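Long-range contact in BT_4661 (Bacteroides thetaiotaomicron, PDB 4AK2), which probably binds heparin and heparan sulfate at the bacterial surface as a SusE-like protein, this chain being its ligand-binding domain: residues I30-K35 against H114-S119. Sequence-based numbering, arbitrary orientation.
Sequences IEAGGK and HFSMIS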
ATOM      1  N   ILE A  30       8.302 -10.574   3.222  1.00 14.77           N
ATOM      2  CA  ILE A  30       9.603 -11.225   3.384  1.00 14.58           C
ATOM      3  C   ILE A  30       9.978 -11.000   4.845  1.00 14.39           C
ATOM      4  O   ILE A  30      10.107  -9.850   5.292  1.00 16.31           O
ATOM      5  CB  ILE A  30      10.671 -10.646   2.430  1.00 15.24           C
ATOM      6  CG1 ILE A  30      10.193 -10.778   0.970  1.00 18.05           C
ATOM      7  CG2 ILE A  30      12.001 -11.351   2.663  1.00 17.80           C
ATOM      8  CD1 ILE A  30       9.424  -9.605   0.413  1.00 20.48           C
ATOM      9  N   GLU A  31      10.107 -12.094   5.600  1.00 16.96           N
ATOM     10  CA  GLU A  31      10.325 -12.019   7.042  1.00 17.13           C
ATOM     11  C   GLU A  31      11.633 -11.292   7.373  1.00 16.32           C
ATOM     12  O   GLU A  31      12.586 -11.304   6.590  1.00 19.87           O
ATOM     13  CB  GLU A  31      10.348 -13.428   7.658  1.00 22.22           C
ATOM     14  CG  GLU A  31      11.616 -14.228   7.296  1.00 28.46           C
ATOM     15  CD  GLU A  31      11.607 -15.651   7.877  1.00 37.74           C
ATOM     16  OE1 GLU A  31      11.104 -15.846   9.023  1.00 44.80           O
ATOM     17  OE2 GLU A  31      12.089 -16.576   7.189  1.00 41.27           O
ATOM     18  N   ALA A  32      11.673 -10.685   8.554  1.00 19.31           N
ATOM     19  CA  ALA A  32      12.858 -10.024   9.051  1.00 18.89           C
ATOM     20  C   ALA A  32      14.064 -10.958   8.934  1.00 18.73           C
ATOM     21  O   ALA A  32      14.001 -12.128   9.349  1.00 21.40           O
ATOM     22  CB  ALA A  32      12.639  -9.579  10.478  1.00 18.79           C
ATOM     23  N   GLY A  33      15.157 -10.453   8.362  1.00 21.01           N
ATOM     24  CA  GLY A  33      16.347 -11.274   8.185  1.00 22.23           C
ATOM     25  C   GLY A  33      16.302 -12.277   7.050  1.00 22.71           C
ATOM     26  O   GLY A  33      17.285 -13.003   6.834  1.00 24.77           O
ATOM     27  N   GLY A  34      15.224 -12.265   6.272  1.00 21.53           N
ATOM     28  CA  GLY A  34      15.117 -13.112   5.084  1.00 20.92           C
ATOM     29  C   GLY A  34      15.630 -12.536   3.794  1.00 21.52           C
ATOM     30  O   GLY A  34      16.311 -11.517   3.771  1.00 21.77           O
ATOM     31  N   LYS A  35      15.317 -13.235   2.719  1.00 21.33           N
ATOM     32  CA  LYS A  35      15.820 -12.923   1.394  1.00 21.09           C
ATOM     33  C   LYS A  35      14.650 -12.768   0.431  1.00 16.88           C
ATOM     34  O   LYS A  35      13.694 -13.566   0.435  1.00 18.62           O
ATOM     35  CB  LYS A  35      16.766 -14.027   0.894  1.00 24.47           C
ATOM     36  CG  LYS A  35      18.032 -14.213   1.750  1.00 29.35           C
ATOM     37  N   HIS A 114       6.115  -6.601   1.336  1.00 12.11           N
ATOM     38  CA  HIS A 114       6.724  -5.926   2.492  1.00 12.28           C
ATOM     39  C   HIS A 114       7.952  -6.660   2.892  1.00 12.62           C
ATOM     40  O   HIS A 114       7.914  -7.869   3.179  1.00 14.61           O
ATOM     41  CB  HIS A 114       5.764  -5.924   3.702  1.00 11.89           C
ATOM     42  CG  HIS A 114       6.386  -5.290   4.950  1.00 12.43           C
ATOM     43  ND1 HIS A 114       6.444  -5.904   6.154  1.00 12.80           N
ATOM     44  CD2 HIS A 114       7.027  -4.060   5.106  1.00 13.88           C
ATOM     45  CE1 HIS A 114       7.050  -5.099   7.046  1.00 15.05           C
ATOM     46  NE2 HIS A 114       7.428  -3.978   6.408  1.00 13.84           N
ATOM     47  N   PHE A 115       9.089  -5.971   2.917  1.00 15.26           N
ATOM     48  CA  PHE A 115      10.368  -6.551   3.370  1.00 14.45           C
ATOM     49  C   PHE A 115      10.502  -6.109   4.823  1.00 13.59           C
ATOM     50  O   PHE A 115      10.866  -4.959   5.097  1.00 15.33           O
ATOM     51  CB  PHE A 115      11.525  -6.122   2.480  1.00 15.50           C
ATOM     52  CG  PHE A 115      12.791  -6.941   2.619  1.00 16.29           C
ATOM     53  CD1 PHE A 115      12.992  -7.905   3.633  1.00 16.73           C
ATOM     54  CD2 PHE A 115      13.805  -6.740   1.683  1.00 18.93           C
ATOM     55  CE1 PHE A 115      14.178  -8.653   3.697  1.00 16.84           C
ATOM     56  CE2 PHE A 115      14.991  -7.462   1.747  1.00 20.30           C
ATOM     57  CZ  PHE A 115      15.171  -8.416   2.749  1.00 19.83           C
ATOM     58  N   SER A 116      10.207  -6.998   5.758  1.00 14.86           N
ATOM     59  CA  SER A 116      10.235  -6.635   7.170  1.00 15.17           C
ATOM     60  C   SER A 116      11.670  -6.578   7.709  1.00 15.53           C
ATOM     61  O   SER A 116      12.600  -7.069   7.065  1.00 19.17           O
ATOM     62  CB  SER A 116       9.405  -7.609   7.994  1.00 15.87           C
ATOM     63  OG  SER A 116       9.176  -7.004   9.249  1.00 17.94           O
ATOM     64  N   MET A 117      11.847  -5.979   8.893  1.00 16.61           N
ATOM     65  CA  MET A 117      13.148  -5.917   9.535  1.00 17.46           C
ATOM     66  C   MET A 117      12.988  -5.573  11.005  1.00 16.77           C
ATOM     67  O   MET A 117      11.943  -5.062  11.426  1.00 17.98           O
ATOM     68  CB  MET A 117      14.034  -4.859   8.871  1.00 19.11           C
ATOM     69  CG  MET A 117      13.660  -3.421   9.194  1.00 19.28           C
ATOM     70  SD  MET A 117      14.693  -2.216   8.350  1.00 20.84           S
ATOM     71  CE  MET A 117      16.298  -2.559   9.064  1.00 23.16           C
ATOM     72  N   ILE A 118      14.035  -5.848  11.775  1.00 17.51           N
ATOM     73  CA  ILE A 118      14.198  -5.263  13.098  1.00 20.71           C
ATOM     74  C   ILE A 118      14.998  -3.969  12.889  1.00 19.71           C
ATOM     75  O   ILE A 118      16.153  -3.996  12.434  1.00 22.61           O
ATOM     76  CB  ILE A 118      14.896  -6.238  14.065  1.00 22.52           C
ATOM     77  CG1 ILE A 118      14.098  -7.540  14.146  1.00 24.02           C
ATOM     78  CG2 ILE A 118      15.068  -5.590  15.441  1.00 22.87           C
ATOM     79  CD1 ILE A 118      14.664  -8.614  15.077  1.00 27.17           C
ATOM     80  N   SER A 119      14.363  -2.845  13.192  1.00 18.77           N
ATOM     81  CA  SER A 119      14.970  -1.512  13.021  1.00 18.16           C
ATOM     82  C   SER A 119      15.537  -0.996  14.359  1.00 16.51           C
ATOM     83  O   SER A 119      15.732  -1.793  15.271  1.00 20.75           O
ATOM     84  CB  SER A 119      13.962  -0.564  12.339  1.00 20.13           C
ATOM     85  OG  SER A 119      12.708  -0.593  12.972  1.00 18.62           O
TER
HETATM   86  O   HOH W   1      15.273  -7.897   7.198  1.00 23.96           O
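Ile30 grips the neighbouring strand through both its backbone polar atoms: its N donates to His114 O (2.7 Å), and its O accepts from Ser116 N at 2.9 Å. The two bonds straddle Phe115, the parallel-bridge partner of Ile30. Beyond them a type II turn from Glu31 to Gly34 folds the chain back beside Phe115, closed by Gly34 N on Glu31 O (2.8 Å). Past the last direct bond a water bridges the two chain segments, accepting from Gly33 N and donating to Ser116 O; the same carbonyl receives a CA-H...O contact from Ala32 CA (3.6 Å). Ser116 OG is hydrogen-bonded to Glu126 OE2, and His114 ND1 to Arg29 NE. With CG anti to its backbone N (chi1 -164°), Phe115 lays its ring beside the turn: CE1 meets Ile30 CG2 at 3.6 Å, while Gly34 O lies at the ring edge, 3.5 Å from CZ. An alanine in place of Phe115 would remove this ring and is likely to leave Ile30 CG2 without its apolar neighbour and open a gap beside Gly34 O. Here the parallel edge strand 27-30 ends against strand 105-115 of a mixed four-stranded sheet, the pairing followed directly by a type II beta turn.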